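Local coordinates for protein cadherin-23 (Mus musculus, PDB 5VH2) that probably mediates calcium-dependent cell adhesion as a hair-cell cadherin, contributing to the mechanotransduction on which hearing depends, at residues F8-T21 with G95-D108. The protein carries 1 engineered substitution. Residues are numbered along the deposited sequence; the frame is centred on the assembly and turned at random.
Sequences FTQQQYNRLGLRET and GFCSVYVTLLNELD. With CA (calcium ion), chain F; CA (calcium ion), chain G.
The Phe8 ring lies with one face over Cys97, whose SG sits 3.5 Å from the ring centroid and only 5° off its normal, a sulfur-aromatic contact. Cys97 reaches it because chi1 of 65° sets SG between its own backbone N and carbonyl carbon; from there the same sulfur meets the edge of the Tyr13 ring, at CE1. This marks one end of the parallel strand pair of a cadherin repeat, the A' and G strands of its Greek-key beta-sandwich, with 12-19 at the edge of the sheet. Phe8 also packs on Ala33, Val83 and Ala85, so an alanine here would probably leave the sulfur without its aromatic cover and open a gap between the two sheets.

Pairing is in register from Gln12-Ser98 to Arg15-Val101; Tyr100 N to Tyr13 O, at 2.8 Å and 170°, is nearly straight. The register then slips by one at Gly17, a beta bulge with positive phi, where Thr102 O takes a bond from Leu18 N (3.1 Å) and a weak one from Gly17 N. Beyond it, Leu18 CD2 packs on Val101 CG1 and Leu103 CD2 on the face shared with Tyr13 and Val99.

Past the strands the chains meet at the calcium-binding linker between repeats. Glu20 and Asp108 bridge two calcium ions; Asn105 OD1 and Glu106 O join them on one, with Glu74 and Asp141 completing that site and Asp72, Glu74 and Glu109 the other. Glu20 OE1 is also hydrogen-bonded to Tyr73. Glu106 points its carboxylate at 8-21, where OE1 forms a salt bridge with Arg19 whose hydrogen bonds are weak and OE2 accepts from Thr21 N. Glu20 OE2 does double duty: 2.2 Å from one calcium ion, it also accepts Glu106 N at 3.0 Å through its anti lone pair.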
loop_
_atom_site.group_PDB
_atom_site.type_symbol
_atom_site.label_atom_id
_atom_site.label_comp_id
_atom_site.label_asym_id
_atom_site.label_seq_id
_atom_site.Cartn_x
_atom_site.Cartn_y
_atom_site.Cartn_z
ATOM N N PHE A 8 -0.862 7.314 -33.951
ATOM C CA PHE A 8 -0.030 6.665 -32.952
ATOM C C PHE A 8 0.356 5.271 -33.423
ATOM O O PHE A 8 -0.322 4.675 -34.244
ATOM C CB PHE A 8 -0.745 6.588 -31.591
ATOM C CG PHE A 8 -0.772 7.905 -30.853
ATOM C CD1 PHE A 8 0.273 8.283 -30.023
ATOM C CD2 PHE A 8 -1.840 8.771 -31.003
ATOM C CE1 PHE A 8 0.236 9.495 -29.339
ATOM C CE2 PHE A 8 -1.887 9.978 -30.320
ATOM C CZ PHE A 8 -0.841 10.347 -29.492
ATOM N N THR A 9 1.475 4.749 -32.916
ATOM C CA THR A 9 1.880 3.369 -33.253
ATOM C C THR A 9 1.032 2.311 -32.574
ATOM O O THR A 9 1.121 1.155 -32.938
ATOM C CB THR A 9 3.333 3.076 -32.910
ATOM O OG1 THR A 9 3.515 3.205 -31.499
ATOM C CG2 THR A 9 4.238 4.023 -33.633
ATOM N N GLN A 10 0.261 2.682 -31.558
ATOM C CA GLN A 10 -0.685 1.732 -30.912
ATOM C C GLN A 10 -1.998 2.439 -30.538
ATOM O O GLN A 10 -1.961 3.622 -30.167
ATOM C CB GLN A 10 -0.063 1.100 -29.658
ATOM C CG GLN A 10 1.036 0.120 -29.944
ATOM C CD GLN A 10 1.569 -0.538 -28.697
ATOM O OE1 GLN A 10 2.625 -0.166 -28.180
ATOM N NE2 GLN A 10 0.890 -1.612 -28.273
ATOM N N GLN A 11 -3.131 1.728 -30.641
ATOM C CA GLN A 11 -4.442 2.234 -30.208
ATOM C C GLN A 11 -4.550 2.386 -28.676
ATOM O O GLN A 11 -5.018 3.414 -28.179
ATOM C CB GLN A 11 -5.569 1.326 -30.715
ATOM C CG GLN A 11 -5.970 1.643 -32.141
ATOM C CD GLN A 11 -7.310 1.047 -32.535
ATOM O OE1 GLN A 11 -7.345 -0.072 -32.988
ATOM N NE2 GLN A 11 -8.398 1.817 -32.439
ATOM N N GLN A 12 -4.180 1.326 -27.959
ATOM C CA GLN A 12 -4.051 1.375 -26.497
ATOM C C GLN A 12 -2.625 0.966 -26.149
ATOM O O GLN A 12 -2.181 -0.134 -26.510
ATOM C CB GLN A 12 -5.054 0.456 -25.782
ATOM C CG GLN A 12 -5.072 0.665 -24.269
ATOM C CD GLN A 12 -5.796 -0.453 -23.500
ATOM O OE1 GLN A 12 -7.036 -0.597 -23.548
ATOM N NE2 GLN A 12 -5.028 -1.256 -22.802
ATOM N N TYR A 13 -1.903 1.863 -25.476
ATOM C CA TYR A 13 -0.610 1.497 -24.905
ATOM C C TYR A 13 -0.817 0.875 -23.522
ATOM O O TYR A 13 -1.814 1.187 -22.835
ATOM C CB TYR A 13 0.302 2.712 -24.804
ATOM C CG TYR A 13 0.774 3.274 -26.134
ATOM C CD1 TYR A 13 0.033 4.224 -26.823
ATOM C CD2 TYR A 13 2.005 2.890 -26.674
ATOM C CE1 TYR A 13 0.494 4.777 -28.020
ATOM C CE2 TYR A 13 2.476 3.406 -27.877
ATOM C CZ TYR A 13 1.727 4.361 -28.542
ATOM O OH TYR A 13 2.218 4.902 -29.712
ATOM N N ASN A 14 0.123 0.025 -23.122
ATOM C CA ASN A 14 0.033 -0.710 -21.867
ATOM C C ASN A 14 1.300 -0.603 -21.065
ATOM O O ASN A 14 2.389 -0.956 -21.546
ATOM C CB ASN A 14 -0.218 -2.195 -22.110
ATOM C CG ASN A 14 -1.629 -2.478 -22.539
ATOM O OD1 ASN A 14 -2.572 -1.857 -22.063
ATOM N ND2 ASN A 14 -1.784 -3.431 -23.439
ATOM N N ARG A 15 1.150 -0.139 -19.828
ATOM C CA ARG A 15 2.184 -0.326 -18.820
ATOM C C ARG A 15 1.617 -1.043 -17.590
ATOM O O ARG A 15 0.850 -0.449 -16.818
ATOM C CB ARG A 15 2.757 1.020 -18.398
ATOM C CG ARG A 15 3.788 0.925 -17.269
ATOM C CD ARG A 15 4.926 -0.015 -17.619
ATOM N NE ARG A 15 5.871 -0.171 -16.532
ATOM C CZ ARG A 15 6.773 0.737 -16.174
ATOM N NH1 ARG A 15 7.612 0.462 -15.177
ATOM N NH2 ARG A 15 6.798 1.938 -16.739
ATOM N N LEU A 16 2.011 -2.296 -17.402
ATOM C CA LEU A 16 1.467 -3.158 -16.349
ATOM C C LEU A 16 2.490 -3.337 -15.235
ATOM O O LEU A 16 3.686 -3.522 -15.498
ATOM C CB LEU A 16 1.076 -4.529 -16.910
ATOM C CG LEU A 16 0.309 -4.479 -18.247
ATOM C CD1 LEU A 16 0.081 -5.839 -18.872
ATOM C CD2 LEU A 16 -0.990 -3.711 -18.066
ATOM N N GLY A 17 2.033 -3.283 -13.990
ATOM C CA GLY A 17 2.902 -3.561 -12.858
ATOM C C GLY A 17 3.900 -2.461 -12.546
ATOM O O GLY A 17 5.040 -2.732 -12.148
ATOM N N LEU A 18 3.473 -1.224 -12.745
ATOM C CA LEU A 18 4.234 -0.073 -12.289
ATOM C C LEU A 18 4.227 -0.086 -10.769
ATOM O O LEU A 18 3.171 -0.129 -10.145
ATOM C CB LEU A 18 3.597 1.220 -12.792
ATOM C CG LEU A 18 4.209 2.563 -12.395
ATOM C CD1 LEU A 18 5.576 2.712 -13.013
ATOM C CD2 LEU A 18 3.357 3.718 -12.864
ATOM N N ARG A 19 5.416 -0.053 -10.181
ATOM C CA ARG A 19 5.549 -0.165 -8.736
ATOM C C ARG A 19 4.846 1.031 -8.079
ATOM O O ARG A 19 5.167 2.179 -8.408
ATOM C CB ARG A 19 7.034 -0.172 -8.363
ATOM C CG ARG A 19 7.828 -1.354 -8.924
ATOM C CD ARG A 19 9.298 -1.314 -8.619
ATOM N NE ARG A 19 9.579 -1.356 -7.185
ATOM C CZ ARG A 19 10.777 -1.625 -6.657
ATOM N NH1 ARG A 19 11.842 -1.915 -7.420
ATOM N NH2 ARG A 19 10.932 -1.629 -5.338
ATOM N N GLU A 20 3.905 0.784 -7.170
ATOM C CA GLU A 20 3.139 1.893 -6.558
ATOM C C GLU A 20 4.024 2.860 -5.773
ATOM O O GLU A 20 3.705 4.050 -5.692
ATOM C CB GLU A 20 1.965 1.399 -5.688
ATOM C CG GLU A 20 2.396 0.682 -4.436
ATOM C CD GLU A 20 1.300 0.510 -3.398
ATOM O OE1 GLU A 20 0.496 1.450 -3.156
ATOM O OE2 GLU A 20 1.281 -0.579 -2.784
ATOM N N THR A 21 5.142 2.359 -5.243
ATOM C CA THR A 21 6.109 3.212 -4.528
ATOM C C THR A 21 7.141 3.858 -5.450
ATOM O O THR A 21 8.135 4.410 -4.977
ATOM C CB THR A 21 6.882 2.443 -3.416
ATOM O OG1 THR A 21 7.687 1.404 -3.984
ATOM C CG2 THR A 21 5.928 1.856 -2.384
ATOM N N GLY A 95 -4.711 13.146 -33.738
ATOM C CA GLY A 95 -4.757 11.680 -33.649
ATOM C C GLY A 95 -4.920 11.266 -32.195
ATOM O O GLY A 95 -4.735 12.084 -31.296
ATOM N N PHE A 96 -5.318 10.018 -31.947
ATOM C CA PHE A 96 -5.765 9.637 -30.595
ATOM C C PHE A 96 -5.342 8.239 -30.221
ATOM O O PHE A 96 -5.278 7.359 -31.076
ATOM C CB PHE A 96 -7.291 9.732 -30.484
ATOM C CG PHE A 96 -7.856 11.100 -30.788
ATOM C CD1 PHE A 96 -7.964 12.077 -29.787
ATOM C CD2 PHE A 96 -8.296 11.403 -32.056
ATOM C CE1 PHE A 96 -8.488 13.318 -30.070
ATOM C CE2 PHE A 96 -8.851 12.630 -32.344
ATOM C CZ PHE A 96 -8.954 13.586 -31.351
ATOM N N CYS A 97 -5.044 8.057 -28.941
ATOM C CA CYS A 97 -4.837 6.730 -28.332
ATOM C C CYS A 97 -5.263 6.802 -26.861
ATOM O O CYS A 97 -5.601 7.887 -26.342
ATOM C CB CYS A 97 -3.363 6.318 -28.415
ATOM S SG CYS A 97 -2.230 7.347 -27.458
ATOM N N SER A 98 -5.193 5.677 -26.159
ATOM C CA SER A 98 -5.232 5.727 -24.703
ATOM C C SER A 98 -4.057 4.976 -24.093
ATOM O O SER A 98 -3.343 4.254 -24.785
ATOM C CB SER A 98 -6.576 5.214 -24.184
ATOM O OG SER A 98 -7.639 6.054 -24.622
ATOM N N VAL A 99 -3.824 5.180 -22.805
ATOM C CA VAL A 99 -2.697 4.577 -22.121
ATOM C C VAL A 99 -3.187 3.935 -20.828
ATOM O O VAL A 99 -3.785 4.610 -19.974
ATOM C CB VAL A 99 -1.605 5.621 -21.822
ATOM C CG1 VAL A 99 -0.417 4.984 -21.092
ATOM C CG2 VAL A 99 -1.119 6.250 -23.119
ATOM N N TYR A 100 -2.989 2.620 -20.714
ATOM C CA TYR A 100 -3.507 1.848 -19.582
ATOM C C TYR A 100 -2.324 1.588 -18.676
ATOM O O TYR A 100 -1.330 0.954 -19.099
ATOM C CB TYR A 100 -4.139 0.542 -20.095
ATOM C CG TYR A 100 -4.724 -0.432 -19.066
ATOM C CD1 TYR A 100 -5.750 -0.040 -18.189
ATOM C CD2 TYR A 100 -4.356 -1.782 -19.076
ATOM C CE1 TYR A 100 -6.305 -0.939 -17.278
ATOM C CE2 TYR A 100 -4.899 -2.692 -18.182
ATOM C CZ TYR A 100 -5.874 -2.263 -17.263
ATOM O OH TYR A 100 -6.433 -3.149 -16.334
ATOM N N VAL A 101 -2.407 2.134 -17.457
ATOM C CA VAL A 101 -1.406 1.860 -16.415
ATOM C C VAL A 101 -2.054 1.094 -15.260
ATOM O O VAL A 101 -3.045 1.545 -14.708
ATOM C CB VAL A 101 -0.809 3.169 -15.873
ATOM C CG1 VAL A 101 0.313 2.878 -14.885
ATOM C CG2 VAL A 101 -0.280 4.025 -17.025
ATOM N N THR A 102 -1.520 -0.087 -14.929
ATOM C CA THR A 102 -1.912 -0.809 -13.716
ATOM C C THR A 102 -0.736 -0.837 -12.743
ATOM O O THR A 102 0.430 -0.833 -13.155
ATOM C CB THR A 102 -2.358 -2.254 -13.989
ATOM O OG1 THR A 102 -1.240 -3.030 -14.392
ATOM C CG2 THR A 102 -3.396 -2.331 -15.052
ATOM N N LEU A 103 -1.062 -0.813 -11.454
ATOM C CA LEU A 103 -0.067 -0.666 -10.396
ATOM C C LEU A 103 0.221 -1.999 -9.707
ATOM O O LEU A 103 -0.664 -2.852 -9.566
ATOM C CB LEU A 103 -0.568 0.313 -9.339
ATOM C CG LEU A 103 -0.750 1.775 -9.707
ATOM C CD1 LEU A 103 -0.882 2.599 -8.443
ATOM C CD2 LEU A 103 0.443 2.272 -10.499
ATOM N N LEU A 104 1.455 -2.148 -9.245
ATOM C CA LEU A 104 1.885 -3.333 -8.524
ATOM C C LEU A 104 1.758 -3.017 -7.034
ATOM O O LEU A 104 2.394 -2.101 -6.535
ATOM C CB LEU A 104 3.330 -3.668 -8.912
ATOM C CG LEU A 104 4.158 -4.626 -8.048
ATOM C CD1 LEU A 104 3.497 -5.980 -7.973
ATOM C CD2 LEU A 104 5.543 -4.766 -8.654
ATOM N N ASN A 105 0.898 -3.738 -6.336
ATOM C CA ASN A 105 0.820 -3.628 -4.884
ATOM C C ASN A 105 2.150 -4.020 -4.259
ATOM O O ASN A 105 2.698 -5.072 -4.552
ATOM C CB ASN A 105 -0.289 -4.517 -4.349
ATOM C CG ASN A 105 -0.546 -4.304 -2.863
ATOM O OD1 ASN A 105 -0.188 -3.260 -2.275
ATOM N ND2 ASN A 105 -1.179 -5.298 -2.239
ATOM N N GLU A 106 2.696 -3.127 -3.458
ATOM C CA GLU A 106 3.886 -3.408 -2.692
ATOM C C GLU A 106 3.579 -3.193 -1.228
ATOM O O GLU A 106 2.581 -2.554 -0.886
ATOM C CB GLU A 106 4.993 -2.452 -3.079
ATOM C CG GLU A 106 5.333 -2.386 -4.553
ATOM C CD GLU A 106 6.635 -1.630 -4.768
ATOM O OE1 GLU A 106 7.711 -2.222 -4.516
ATOM O OE2 GLU A 106 6.582 -0.427 -5.126
ATOM N N LEU A 107 4.442 -3.718 -0.373
ATOM C CA LEU A 107 4.263 -3.631 1.060
ATOM C C LEU A 107 4.679 -2.254 1.569
ATOM O O LEU A 107 5.830 -2.035 1.956
ATOM C CB LEU A 107 5.081 -4.718 1.727
ATOM C CG LEU A 107 4.731 -5.040 3.180
ATOM C CD1 LEU A 107 3.430 -5.830 3.339
ATOM C CD2 LEU A 107 5.895 -5.820 3.764
ATOM N N ASP A 108 3.713 -1.338 1.587
ATOM C CA ASP A 108 3.924 0.051 2.010
ATOM C C ASP A 108 2.856 0.574 2.996
ATOM O O ASP A 108 2.714 1.775 3.173
ATOM C CB ASP A 108 3.950 0.946 0.770
ATOM C CG ASP A 108 2.601 1.011 0.046
ATOM O OD1 ASP A 108 1.772 0.084 0.176
ATOM O OD2 ASP A 108 2.364 1.989 -0.679
HETATM CA CA CA F . 0.464 -1.655 -0.986
HETATM CA CA CA G . -0.200 1.700 -0.532
#